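Local coordinates for putrescine aminotransferase (PDB 6GWI), which probably transfers amino groups from amines such as putrescine to keto acceptors, using pyridoxal-5'-phosphate as its cofactor, at residues D256-G261 and P282-L287; F262-E267 and I421-V426; L287-L292 and L331-L336. All blocks are in the same frame, centred on the assembly; numbering follows the deposited sequence.

Contact 1 of 3, residues D256-G261 and P282-L287; sequences DEVICG and PIAKGL. With PLP (pyridoxal-5'-phosphate), chain D.
Val258 and Lys285 meet at the pyridoxal-5'-phosphate, their side chains crossing at about a right angle. Lys285 NZ is bonded covalently to C4A of the cofactor at 1.2 Å, and the lysine chain, extended up to CE, swings round its last bond (chi4 89°) to make that link. Val258 packs against one face of the pyridine: its CB is 3.5 Å from cofactor N1, CG2 lies over N1 and C6, and CG1, anti to the backbone N, reaches to 3.4 Å from Lys285 NZ. Ile259 puts CD1 beside O3 of the cofactor and lays CG1 against Lys285 CD.

Asp256 OD2 stands 2.8 Å from cofactor N1, and hydrogen bonds from His151 and Asn121 hold the same oxygen. The other carboxylate oxygen works for the backbone: Asp256 OD1 takes the N-H of Val258 at 3.1 Å, nearly straight (159°), closing an Asx turn. Exchanging Asp256 for alanine would probably leave N1 without its carboxylate mate and let the turn that holds Val258 against the ring relax.

Further out, Glu257 N gives a rather bent bond (139°) to Pro282 O at 3.0 Å, tying the end of strand 280-283 to the turn, while the Glu257 carboxylate binds the backbone N-H groups of Gly270 and Ser271. Two waters bridge the segments further along: one accepts from Ala284 N at 3.0 Å and lies close to Glu257 O, the other accepts from Gly286 N at 2.8 Å and lies close to Val258 O. Gly117 N, Ser118 and Thr319 of the second subunit are also hydrogen-bonded to the cofactor. This is the internal aldimine site of a fold type I, class-III aminotransferase.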
ATOM      1  N   ASP B 256      -2.081  -5.775  16.094  1.00 22.85           N
ATOM      2  CA  ASP B 256      -1.449  -4.916  15.093  1.00 30.44           C
ATOM      3  C   ASP B 256      -0.038  -4.588  15.571  1.00 26.65           C
ATOM      4  O   ASP B 256       0.142  -3.783  16.491  1.00 19.76           O
ATOM      5  CB  ASP B 256      -2.266  -3.648  14.866  1.00 29.36           C
ATOM      6  CG  ASP B 256      -1.738  -2.806  13.707  1.00 22.85           C
ATOM      7  OD1 ASP B 256      -0.549  -2.944  13.352  1.00 23.97           O
ATOM      8  OD2 ASP B 256      -2.509  -1.987  13.160  1.00 18.87           O
ATOM      9  N   GLU B 257       0.959  -5.212  14.942  1.00 24.58           N
ATOM     10  CA  GLU B 257       2.354  -5.119  15.352  1.00 21.69           C
ATOM     11  C   GLU B 257       3.162  -4.169  14.476  1.00 22.86           C
ATOM     12  O   GLU B 257       4.393  -4.264  14.435  1.00 25.48           O
ATOM     13  CB  GLU B 257       2.999  -6.506  15.333  1.00 25.87           C
ATOM     14  CG  GLU B 257       2.419  -7.479  16.328  1.00 24.62           C
ATOM     15  CD  GLU B 257       2.979  -7.283  17.721  1.00 26.93           C
ATOM     16  OE1 GLU B 257       3.839  -6.394  17.905  1.00 23.44           O
ATOM     17  OE2 GLU B 257       2.563  -8.026  18.631  1.00 31.76           O
ATOM     18  N   VAL B 258       2.493  -3.269  13.754  1.00 23.53           N
ATOM     19  CA  VAL B 258       3.189  -2.418  12.794  1.00 17.32           C
ATOM     20  C   VAL B 258       4.232  -1.552  13.492  1.00 22.19           C
ATOM     21  O   VAL B 258       5.322  -1.322  12.953  1.00 24.04           O
ATOM     22  CB  VAL B 258       2.169  -1.578  12.003  1.00 21.26           C
ATOM     23  CG1 VAL B 258       2.861  -0.492  11.188  1.00 22.58           C
ATOM     24  CG2 VAL B 258       1.359  -2.488  11.084  1.00 23.58           C
ATOM     25  N   ILE B 259       3.921  -1.047  14.687  1.00 18.68           N
ATOM     26  CA  ILE B 259       4.902  -0.285  15.462  1.00 23.44           C
ATOM     27  C   ILE B 259       5.656  -1.167  16.453  1.00 22.44           C
ATOM     28  O   ILE B 259       6.873  -1.034  16.602  1.00 27.57           O
ATOM     29  CB  ILE B 259       4.213   0.893  16.187  1.00 19.58           C
ATOM     30  CG1 ILE B 259       4.051   2.072  15.223  1.00 21.29           C
ATOM     31  CG2 ILE B 259       5.014   1.308  17.425  1.00 66.14           C
ATOM     32  CD1 ILE B 259       3.309   3.264  15.806  1.00 23.76           C
ATOM     33  N   CYS B 260       4.954  -2.047  17.175  1.00 25.39           N
ATOM     34  CA  CYS B 260       5.577  -2.788  18.265  1.00 28.56           C
ATOM     35  C   CYS B 260       6.502  -3.895  17.778  1.00 26.19           C
ATOM     36  O   CYS B 260       7.320  -4.390  18.561  1.00 31.43           O
ATOM     37  CB  CYS B 260       4.502  -3.398  19.169  1.00 29.89           C
ATOM     38  SG  CYS B 260       3.431  -2.191  19.987  1.00 38.25           S
ATOM     39  N   GLY B 261       6.407  -4.288  16.514  1.00 33.63           N
ATOM     40  CA  GLY B 261       7.229  -5.377  16.032  1.00 37.60           C
ATOM     41  C   GLY B 261       8.695  -4.997  15.943  1.00 33.63           C
ATOM     42  O   GLY B 261       9.058  -3.839  15.737  1.00 29.11           O
ATOM     43  N   PRO B 282      -0.546  -7.991  11.585  1.00 14.64           N
ATOM     44  CA  PRO B 282       0.015  -7.117  10.549  1.00 23.80           C
ATOM     45  C   PRO B 282       1.330  -6.506  11.007  1.00 20.82           C
ATOM     46  O   PRO B 282       1.554  -6.262  12.196  1.00 15.69           O
ATOM     47  CB  PRO B 282      -1.069  -6.051  10.341  1.00 27.52           C
ATOM     48  CG  PRO B 282      -1.885  -6.065  11.584  1.00 20.92           C
ATOM     49  CD  PRO B 282      -1.797  -7.455  12.159  1.00 19.17           C
ATOM     50  N   ILE B 283       2.221  -6.289  10.038  1.00 21.71           N
ATOM     51  CA  ILE B 283       3.562  -5.788  10.313  1.00 18.18           C
ATOM     52  C   ILE B 283       4.003  -4.881   9.174  1.00 20.37           C
ATOM     53  O   ILE B 283       3.520  -4.981   8.044  1.00 18.75           O
ATOM     54  CB  ILE B 283       4.576  -6.945  10.498  1.00 24.28           C
ATOM     55  CG1 ILE B 283       4.510  -7.890   9.296  1.00 22.83           C
ATOM     56  CG2 ILE B 283       4.314  -7.674  11.806  1.00 30.65           C
ATOM     57  CD1 ILE B 283       5.585  -8.956   9.303  1.00 18.74           C
ATOM     58  N   ALA B 284       4.940  -3.986   9.490  1.00 15.92           N
ATOM     59  CA  ALA B 284       5.600  -3.115   8.522  1.00 18.03           C
ATOM     60  C   ALA B 284       6.664  -2.308   9.264  1.00 22.20           C
ATOM     61  O   ALA B 284       7.277  -2.811  10.211  1.00 19.28           O
ATOM     62  CB  ALA B 284       4.601  -2.199   7.819  1.00 19.42           C
ATOM     63  N   LYS B 285       6.870  -1.053   8.861  1.00 21.45           N
ATOM     64  CA  LYS B 285       7.771  -0.137   9.558  1.00 17.10           C
ATOM     65  C   LYS B 285       9.114  -0.785   9.883  1.00 25.75           C
ATOM     66  O   LYS B 285       9.981  -0.882   9.007  1.00 23.76           O
ATOM     67  CB  LYS B 285       7.088   0.404  10.822  1.00 21.19           C
ATOM     68  CG  LYS B 285       6.001   1.446  10.503  1.00 22.96           C
ATOM     69  CD  LYS B 285       5.432   2.120  11.746  1.00 23.27           C
ATOM     70  CE  LYS B 285       4.473   3.278  11.407  1.00 27.65           C
ATOM     71  NZ  LYS B 285       3.036   2.877  11.242  1.00 39.31           N
ATOM     72  N   GLY B 286       9.311  -1.224  11.127  1.00 23.86           N
ATOM     73  CA  GLY B 286      10.605  -1.761  11.531  1.00 22.23           C
ATOM     74  C   GLY B 286      11.020  -3.021  10.796  1.00 25.65           C
ATOM     75  O   GLY B 286      12.194  -3.407  10.875  1.00 22.62           O
ATOM     76  N   LEU B 287      10.087  -3.668  10.094  1.00 22.67           N
ATOM     77  CA  LEU B 287      10.392  -4.872   9.326  1.00 22.07           C
ATOM     78  C   LEU B 287      11.614  -4.689   8.437  1.00 22.28           C
ATOM     79  O   LEU B 287      12.389  -5.632   8.233  1.00 22.55           O
ATOM     80  CB  LEU B 287       9.170  -5.244   8.484  1.00 17.51           C
ATOM     81  CG  LEU B 287       9.296  -6.393   7.490  1.00 25.16           C
ATOM     82  CD1 LEU B 287       9.790  -7.661   8.175  1.00 23.67           C
ATOM     83  CD2 LEU B 287       7.947  -6.617   6.817  1.00 27.20           C
TER
HETATM   84  N1  PLP D 501      -0.938   0.055  12.154  1.00 27.25           N
HETATM   85  C2  PLP D 501      -0.230   0.759  13.105  1.00 25.75           C
HETATM   86  C2A PLP D 501      -0.282   0.327  14.546  1.00 19.04           C
HETATM   87  C3  PLP D 501       0.530   1.862  12.726  1.00 28.49           C
HETATM   88  O3  PLP D 501       1.227   2.547  13.687  1.00 22.72           O
HETATM   89  C4  PLP D 501       0.595   2.264  11.387  1.00 32.11           C
HETATM   90  C4A PLP D 501       1.848   2.964  10.928  1.00 33.98           C
HETATM   91  C5  PLP D 501      -0.138   1.543  10.440  1.00 27.59           C
HETATM   92  C6  PLP D 501      -0.896   0.443  10.830  1.00 29.53           C
HETATM   93  C5A PLP D 501      -0.131   1.927   8.976  1.00 23.92           C
HETATM   94  O4P PLP D 501       1.060   1.543   8.329  1.00 22.66           O
HETATM   95  P   PLP D 501       1.421   2.239   6.921  1.00 21.27           P
HETATM   96  O1P PLP D 501       0.312   1.966   5.933  1.00 19.43           O
HETATM   97  O2P PLP D 501       2.735   1.685   6.422  1.00 22.77           O
HETATM   98  O3P PLP D 501       1.550   3.725   7.130  1.00 16.68           O
HETATM   99  O   HOH W   1       5.967  -4.393  12.327  1.00 21.26           O
HETATM  100  O   HOH W   2       7.958  -2.334  13.339  1.00 23.74           O

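Contact 2 of 3, residues F262-E267 and I421-V426; sequences FGRLGE and ISPPLV
Pro423 O is gripped by the guanidinium of Arg264: NH1 donates to it at 2.7 Å with an N-H...O angle of 160°, and NH2 adds a weak bond at 3.2 Å. Arg264 sits in a type I beta turn, Gly263 to Gly266, in the loop that follows strand 252-255 of the cofactor-binding domain; Pro423 lies in the loop between strand 418-421 and helix 429-450, in what should be the C-terminal small domain of this fold. The contact thus probably joins the large and small domains of a fold type I subunit, with 153 residues between its segments.

The oxygen lies only 8° out of the guanidinium plane, close to where the N-H of NH1 points. The arginine chain bends at both chi2 and chi3, which turns the flat group to meet this carbonyl at its edge. Leu425 covers one face, its CD2 lying 3.4 Å above the plane over the centre of the group. Ser422 lies over the opposite face, with CB offset toward the rim. The packing on both faces thus fixes how the buried guanidinium is turned, and NH1 has a further acceptor in Leu375 O, while NH2 reaches Asn60 weakly.

Leu425 also packs on the backbone of the turn, and two things speak against a side chain at Gly263: the backbone angles would press a CB against the preceding carbonyl oxygen, and that CB would collide with Leu425 CD1. This methyl already rests 3.3 Å from Phe262 O and 3.6 Å from Gly263 C.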
ATOM      1  N   PHE B 262       9.550  -6.007  16.124  1.00 29.87           N
ATOM      2  CA  PHE B 262      10.962  -5.937  15.742  1.00 34.44           C
ATOM      3  C   PHE B 262      11.780  -5.032  16.666  1.00 25.18           C
ATOM      4  O   PHE B 262      12.645  -4.278  16.219  1.00 23.05           O
ATOM      5  CB  PHE B 262      11.077  -5.523  14.272  1.00 18.55           C
ATOM      6  CG  PHE B 262      10.269  -6.408  13.357  1.00 20.06           C
ATOM      7  CD1 PHE B 262      10.678  -7.708  13.106  1.00 19.22           C
ATOM      8  CD2 PHE B 262       9.080  -5.967  12.800  1.00 19.99           C
ATOM      9  CE1 PHE B 262       9.931  -8.542  12.299  1.00 19.50           C
ATOM     10  CE2 PHE B 262       8.329  -6.797  11.988  1.00 21.42           C
ATOM     11  CZ  PHE B 262       8.759  -8.086  11.736  1.00 23.76           C
ATOM     12  N   GLY B 263      11.528  -5.144  17.973  1.00 33.37           N
ATOM     13  CA  GLY B 263      12.428  -4.661  19.001  1.00 30.99           C
ATOM     14  C   GLY B 263      11.926  -3.478  19.801  1.00 28.25           C
ATOM     15  O   GLY B 263      12.468  -3.206  20.883  1.00 27.66           O
ATOM     16  N   ARG B 264      10.899  -2.779  19.313  1.00 26.68           N
ATOM     17  CA  ARG B 264      10.505  -1.498  19.895  1.00 25.80           C
ATOM     18  C   ARG B 264      10.326  -1.585  21.405  1.00 26.11           C
ATOM     19  O   ARG B 264      10.812  -0.725  22.149  1.00 32.39           O
ATOM     20  CB  ARG B 264       9.215  -1.018  19.224  1.00 23.89           C
ATOM     21  CG  ARG B 264       8.664   0.304  19.733  1.00 22.23           C
ATOM     22  CD  ARG B 264       9.689   1.425  19.690  1.00 23.67           C
ATOM     23  NE  ARG B 264      10.345   1.554  18.391  1.00 28.50           N
ATOM     24  CZ  ARG B 264      11.405   2.327  18.167  1.00 24.33           C
ATOM     25  NH1 ARG B 264      11.929   3.042  19.153  1.00 28.48           N
ATOM     26  NH2 ARG B 264      11.944   2.386  16.955  1.00 24.00           N
ATOM     27  N   LEU B 265       9.648  -2.630  21.880  1.00 30.30           N
ATOM     28  CA  LEU B 265       9.330  -2.776  23.293  1.00 34.29           C
ATOM     29  C   LEU B 265      10.241  -3.768  24.007  1.00 27.89           C
ATOM     30  O   LEU B 265       9.970  -4.124  25.157  1.00 27.73           O
ATOM     31  CB  LEU B 265       7.874  -3.214  23.464  1.00 47.09           C
ATOM     32  CG  LEU B 265       6.804  -2.343  22.806  1.00 41.80           C
ATOM     33  CD1 LEU B 265       5.422  -2.932  23.054  1.00 35.44           C
ATOM     34  CD2 LEU B 265       6.880  -0.915  23.314  1.00 33.13           C
ATOM     35  N   GLY B 266      11.303  -4.227  23.354  1.00 37.06           N
ATOM     36  CA  GLY B 266      12.184  -5.217  23.933  1.00 42.28           C
ATOM     37  C   GLY B 266      11.873  -6.642  23.550  1.00 43.48           C
ATOM     38  O   GLY B 266      12.485  -7.564  24.103  1.00 41.63           O
ATOM     39  N   GLU B 267      10.946  -6.851  22.620  1.00 35.28           N
ATOM     40  CA  GLU B 267      10.615  -8.174  22.122  1.00 31.13           C
ATOM     41  C   GLU B 267      10.521  -8.090  20.607  1.00 38.70           C
ATOM     42  O   GLU B 267      10.377  -7.006  20.036  1.00 30.01           O
ATOM     43  CB  GLU B 267       9.283  -8.681  22.692  1.00 37.15           C
ATOM     44  CG  GLU B 267       9.104  -8.455  24.187  1.00 47.87           C
ATOM     45  CD  GLU B 267       9.957  -9.373  25.031  1.00 64.88           C
ATOM     46  OE1 GLU B 267      10.351 -10.446  24.528  1.00 55.27           O
ATOM     47  OE2 GLU B 267      10.236  -9.022  26.196  1.00 64.65           O
ATOM     48  N   ILE B 421       8.404   9.721  22.053  1.00 29.57           N
ATOM     49  CA  ILE B 421       9.671   9.423  21.401  1.00 26.30           C
ATOM     50  C   ILE B 421       9.687   7.949  21.019  1.00 25.33           C
ATOM     51  O   ILE B 421       9.035   7.114  21.653  1.00 27.41           O
ATOM     52  CB  ILE B 421      10.894   9.756  22.287  1.00 37.11           C
ATOM     53  CG1 ILE B 421      10.824   9.011  23.622  1.00 39.01           C
ATOM     54  CG2 ILE B 421      10.987  11.257  22.516  1.00 27.25           C
ATOM     55  CD1 ILE B 421      12.148   8.944  24.345  1.00 36.88           C
ATOM     56  N   SER B 422      10.447   7.636  19.972  1.00 27.61           N
ATOM     57  CA  SER B 422      10.615   6.280  19.463  1.00 22.29           C
ATOM     58  C   SER B 422      11.937   6.227  18.703  1.00 20.48           C
ATOM     59  O   SER B 422      11.940   6.093  17.472  1.00 20.28           O
ATOM     60  CB  SER B 422       9.442   5.888  18.562  1.00 26.06           C
ATOM     61  OG  SER B 422       9.644   4.613  17.974  1.00 37.94           O
ATOM     62  N   PRO B 423      13.070   6.347  19.389  1.00 22.13           N
ATOM     63  CA  PRO B 423      14.353   6.517  18.687  1.00 31.46           C
ATOM     64  C   PRO B 423      14.815   5.219  18.054  1.00 39.41           C
ATOM     65  O   PRO B 423      14.268   4.144  18.346  1.00 27.59           O
ATOM     66  CB  PRO B 423      15.312   6.965  19.803  1.00 25.36           C
ATOM     67  CG  PRO B 423      14.697   6.460  21.067  1.00 28.80           C
ATOM     68  CD  PRO B 423      13.208   6.472  20.852  1.00 26.59           C
ATOM     69  N   PRO B 424      15.811   5.278  17.169  1.00 24.58           N
ATOM     70  CA  PRO B 424      16.375   4.040  16.621  1.00 22.78           C
ATOM     71  C   PRO B 424      16.838   3.117  17.735  1.00 23.32           C
ATOM     72  O   PRO B 424      17.297   3.560  18.790  1.00 23.73           O
ATOM     73  CB  PRO B 424      17.547   4.531  15.763  1.00 23.06           C
ATOM     74  CG  PRO B 424      17.136   5.916  15.355  1.00 25.49           C
ATOM     75  CD  PRO B 424      16.400   6.477  16.543  1.00 24.81           C
ATOM     76  N   LEU B 425      16.692   1.814  17.499  1.00 26.97           N
ATOM     77  CA  LEU B 425      17.048   0.839  18.522  1.00 24.70           C
ATOM     78  C   LEU B 425      18.551   0.728  18.722  1.00 26.93           C
ATOM     79  O   LEU B 425      18.983   0.092  19.689  1.00 28.84           O
ATOM     80  CB  LEU B 425      16.463  -0.523  18.159  1.00 24.98           C
ATOM     81  CG  LEU B 425      14.958  -0.532  17.874  1.00 27.20           C
ATOM     82  CD1 LEU B 425      14.460  -1.963  17.772  1.00 31.06           C
ATOM     83  CD2 LEU B 425      14.159   0.239  18.928  1.00 25.82           C
ATOM     84  N   VAL B 426      19.351   1.334  17.845  1.00 44.44           N
ATOM     85  CA  VAL B 426      20.801   1.342  17.986  1.00 30.98           C
ATOM     86  C   VAL B 426      21.300   2.643  18.604  1.00 33.23           C
ATOM     87  O   VAL B 426      22.499   2.935  18.546  1.00 33.15           O
ATOM     88  CB  VAL B 426      21.489   1.083  16.635  1.00 28.98           C
ATOM     89  CG1 VAL B 426      21.059  -0.265  16.075  1.00 43.37           C
ATOM     90  CG2 VAL B 426      21.189   2.207  15.648  1.00 27.15           C
TER

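Contact 3 of 3, residues L287-L292 and L331-L336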
ATOM      1  N   LEU B 287      10.087  -3.668  10.094  1.00 22.67           N
ATOM      2  CA  LEU B 287      10.392  -4.872   9.326  1.00 22.07           C
ATOM      3  C   LEU B 287      11.614  -4.689   8.437  1.00 22.28           C
ATOM      4  O   LEU B 287      12.389  -5.632   8.233  1.00 22.55           O
ATOM      5  CB  LEU B 287       9.170  -5.244   8.484  1.00 17.51           C
ATOM      6  CG  LEU B 287       9.296  -6.393   7.490  1.00 25.16           C
ATOM      7  CD1 LEU B 287       9.790  -7.661   8.175  1.00 23.67           C
ATOM      8  CD2 LEU B 287       7.947  -6.617   6.817  1.00 27.20           C
ATOM      9  N   SER B 288      11.791  -3.490   7.886  1.00 21.27           N
ATOM     10  CA  SER B 288      12.901  -3.190   6.990  1.00 19.96           C
ATOM     11  C   SER B 288      13.735  -2.011   7.485  1.00 17.78           C
ATOM     12  O   SER B 288      14.526  -1.453   6.719  1.00 23.54           O
ATOM     13  CB  SER B 288      12.368  -2.901   5.586  1.00 24.75           C
ATOM     14  OG  SER B 288      11.515  -1.768   5.602  1.00 25.55           O
ATOM     15  N   SER B 289      13.583  -1.634   8.755  1.00 22.08           N
ATOM     16  CA  SER B 289      14.113  -0.369   9.273  1.00 22.19           C
ATOM     17  C   SER B 289      13.716   0.798   8.371  1.00 18.23           C
ATOM     18  O   SER B 289      14.391   1.830   8.326  1.00 23.34           O
ATOM     19  CB  SER B 289      15.636  -0.416   9.439  1.00 19.05           C
ATOM     20  OG  SER B 289      16.006  -1.149  10.596  1.00 24.70           O
ATOM     21  N   GLY B 290      12.601   0.649   7.661  1.00 19.48           N
ATOM     22  CA  GLY B 290      12.120   1.682   6.771  1.00 22.08           C
ATOM     23  C   GLY B 290      12.936   1.900   5.516  1.00 20.32           C
ATOM     24  O   GLY B 290      12.581   2.774   4.717  1.00 23.39           O
ATOM     25  N   TYR B 291      14.018   1.148   5.307  1.00 18.47           N
ATOM     26  CA  TYR B 291      14.875   1.402   4.154  1.00 17.76           C
ATOM     27  C   TYR B 291      14.150   1.166   2.835  1.00 23.59           C
ATOM     28  O   TYR B 291      14.450   1.835   1.839  1.00 21.47           O
ATOM     29  CB  TYR B 291      16.129   0.534   4.230  1.00 19.12           C
ATOM     30  CG  TYR B 291      17.246   1.146   5.046  1.00 35.79           C
ATOM     31  CD1 TYR B 291      17.044   1.527   6.366  1.00 29.15           C
ATOM     32  CD2 TYR B 291      18.503   1.343   4.492  1.00 32.17           C
ATOM     33  CE1 TYR B 291      18.065   2.083   7.112  1.00 27.41           C
ATOM     34  CE2 TYR B 291      19.529   1.900   5.228  1.00 31.39           C
ATOM     35  CZ  TYR B 291      19.305   2.266   6.538  1.00 26.78           C
ATOM     36  OH  TYR B 291      20.325   2.819   7.277  1.00 24.77           O
ATOM     37  N   LEU B 292      13.208   0.229   2.794  1.00 26.31           N
ATOM     38  CA  LEU B 292      12.372   0.050   1.612  1.00 24.84           C
ATOM     39  C   LEU B 292      10.984  -0.365   2.073  1.00 23.17           C
ATOM     40  O   LEU B 292      10.849  -0.994   3.130  1.00 21.33           O
ATOM     41  CB  LEU B 292      12.953  -0.993   0.645  1.00 19.35           C
ATOM     42  CG  LEU B 292      14.201  -0.583  -0.151  1.00 15.65           C
ATOM     43  CD1 LEU B 292      14.644  -1.730  -1.045  1.00 15.98           C
ATOM     44  CD2 LEU B 292      13.967   0.679  -0.986  1.00 18.92           C
ATOM     45  N   LEU B 331      14.982  -8.949   4.913  1.00 23.26           N
ATOM     46  CA  LEU B 331      15.694 -10.129   5.389  1.00 18.83           C
ATOM     47  C   LEU B 331      17.015  -9.743   6.042  1.00 20.81           C
ATOM     48  O   LEU B 331      17.357 -10.238   7.122  1.00 23.98           O
ATOM     49  CB  LEU B 331      15.935 -11.095   4.231  1.00 22.73           C
ATOM     50  CG  LEU B 331      16.751 -12.350   4.558  1.00 28.46           C
ATOM     51  CD1 LEU B 331      16.047 -13.214   5.598  1.00 33.02           C
ATOM     52  CD2 LEU B 331      17.026 -13.143   3.288  1.00 27.14           C
ATOM     53  N   LYS B 332      17.790  -8.884   5.381  1.00 24.63           N
ATOM     54  CA  LYS B 332      19.081  -8.496   5.938  1.00 28.41           C
ATOM     55  C   LYS B 332      18.893  -7.718   7.235  1.00 20.53           C
ATOM     56  O   LYS B 332      19.661  -7.890   8.187  1.00 27.97           O
ATOM     57  CB  LYS B 332      19.865  -7.672   4.919  1.00 30.66           C
ATOM     58  CG  LYS B 332      21.338  -7.489   5.263  1.00 40.38           C
ATOM     59  CD  LYS B 332      22.045  -8.844   5.306  1.00 38.57           C
ATOM     60  CE  LYS B 332      23.507  -8.746   4.906  1.00 58.59           C
ATOM     61  NZ  LYS B 332      24.244 -10.004   5.222  1.00 76.22           N
ATOM     62  N   ASN B 333      17.870  -6.862   7.286  1.00 24.80           N
ATOM     63  CA  ASN B 333      17.568  -6.122   8.507  1.00 30.34           C
ATOM     64  C   ASN B 333      17.281  -7.069   9.668  1.00 21.74           C
ATOM     65  O   ASN B 333      17.830  -6.908  10.764  1.00 24.70           O
ATOM     66  CB  ASN B 333      16.384  -5.186   8.256  1.00 28.10           C
ATOM     67  CG  ASN B 333      15.936  -4.457   9.504  1.00 24.05           C
ATOM     68  OD1 ASN B 333      16.637  -3.586  10.015  1.00 27.02           O
ATOM     69  ND2 ASN B 333      14.750  -4.800   9.993  1.00 29.34           N
ATOM     70  N   LEU B 334      16.436  -8.081   9.443  1.00 25.56           N
ATOM     71  CA  LEU B 334      16.151  -9.046  10.500  1.00 31.02           C
ATOM     72  C   LEU B 334      17.411  -9.800  10.921  1.00 29.26           C
ATOM     73  O   LEU B 334      17.639 -10.017  12.116  1.00 25.72           O
ATOM     74  CB  LEU B 334      15.074 -10.032  10.048  1.00 28.61           C
ATOM     75  CG  LEU B 334      13.711  -9.445   9.679  1.00 27.25           C
ATOM     76  CD1 LEU B 334      12.790 -10.554   9.199  1.00 27.11           C
ATOM     77  CD2 LEU B 334      13.102  -8.710  10.863  1.00 33.66           C
ATOM     78  N   GLU B 335      18.228 -10.229   9.953  1.00 39.64           N
ATOM     79  CA  GLU B 335      19.451 -10.957  10.284  1.00 36.85           C
ATOM     80  C   GLU B 335      20.384 -10.111  11.143  1.00 31.50           C
ATOM     81  O   GLU B 335      21.039 -10.625  12.058  1.00 30.68           O
ATOM     82  CB  GLU B 335      20.165 -11.397   9.005  1.00 65.14           C
ATOM     83  CG  GLU B 335      19.468 -12.517   8.249  1.00 68.70           C
ATOM     84  CD  GLU B 335      19.989 -12.682   6.830  1.00 51.97           C
ATOM     85  OE1 GLU B 335      20.731 -11.799   6.351  1.00 53.06           O
ATOM     86  OE2 GLU B 335      19.647 -13.697   6.186  1.00 40.71           O
ATOM     87  N   LEU B 336      20.475  -8.812  10.847  1.00 32.20           N
ATOM     88  CA  LEU B 336      21.325  -7.922  11.629  1.00 32.23           C
ATOM     89  C   LEU B 336      20.740  -7.692  13.018  1.00 33.35           C
ATOM     90  O   LEU B 336      21.457  -7.769  14.024  1.00 33.07           O
ATOM     91  CB  LEU B 336      21.497  -6.593  10.898  1.00 34.21           C
ATOM     92  CG  LEU B 336      22.352  -6.639   9.633  1.00 26.95           C
ATOM     93  CD1 LEU B 336      22.218  -5.339   8.862  1.00 27.40           C
ATOM     94  CD2 LEU B 336      23.805  -6.913   9.985  1.00 30.27           C
TER
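A type I' beta turn, Ser288 to Tyr291, sits just beyond the segment that carries the cofactor lysine, and Leu287 to Ser289, leading into it, pack on helix 324-339. Asn333 of that helix faces Leu287 and Ser289, and its amide does most of the joining. CG is anti to the backbone N (chi1 176°), which carries the amide out from the helix and into the loop. There its two ends serve opposite roles. Ser289 OG donates to Asn333 OD1 at 2.6 Å, arriving from above the carbonyl plane, 39° out of it. Asn333 ND2 in turn donates to Leu287 O at 3.1 Å, a weak bond with an N-H...O angle of 137°, and makes a second weak one to Gly286 O. Held at both ends, the amide should have little freedom to flip. Ser289 OG has a partner of its own in Leu61 N, so the hydroxyl links a third part of the chain to the helix.

The turn itself is tied by Tyr291 N donating to Ser288 O at 3.0 Å, with Ser289 and Gly290 at its left-handed middle positions. The second subunit touches this turn: His323 there is hydrogen-bonded to Gly290 O, so the loop lies at the dimer interface as well as against the helix.

Apolar packing supplements the polar grip on the Leu287 side. Leu287 CD1 meets Leu334 CD1 at 4.3 Å, and Leu334 CD2 lies 4.1 Å from Leu287 O, beside the oxygen that Asn333 uses. Within the loop, Ser288 OG donates to Leu292 O at 2.7 Å, in the carbonyl plane.

Contact 1 holds the cofactor, and the other two lie close by, with centres about 11 Å (contact 2) and 12 Å (contact 3) from its own and about 13 Å from each other. Contacts 1 and 2 alternate along the chain and touch where Ile259 O meets Arg264 CB at 3.5 Å. Contact 3 follows contact 1 directly, sharing Leu287 with it. Phe262 is the common neighbour: its ring puts CD2 3.7 Å from Leu287 N and CD1 3.5 Å from Leu334 CD2, so contact 2 packs on both others. The pyridoxal-5'-phosphate is about 10 Å from the side chain of Ser422 and about 9 Å from that of Ser288, placing contacts 2 and 3 beyond its first shell.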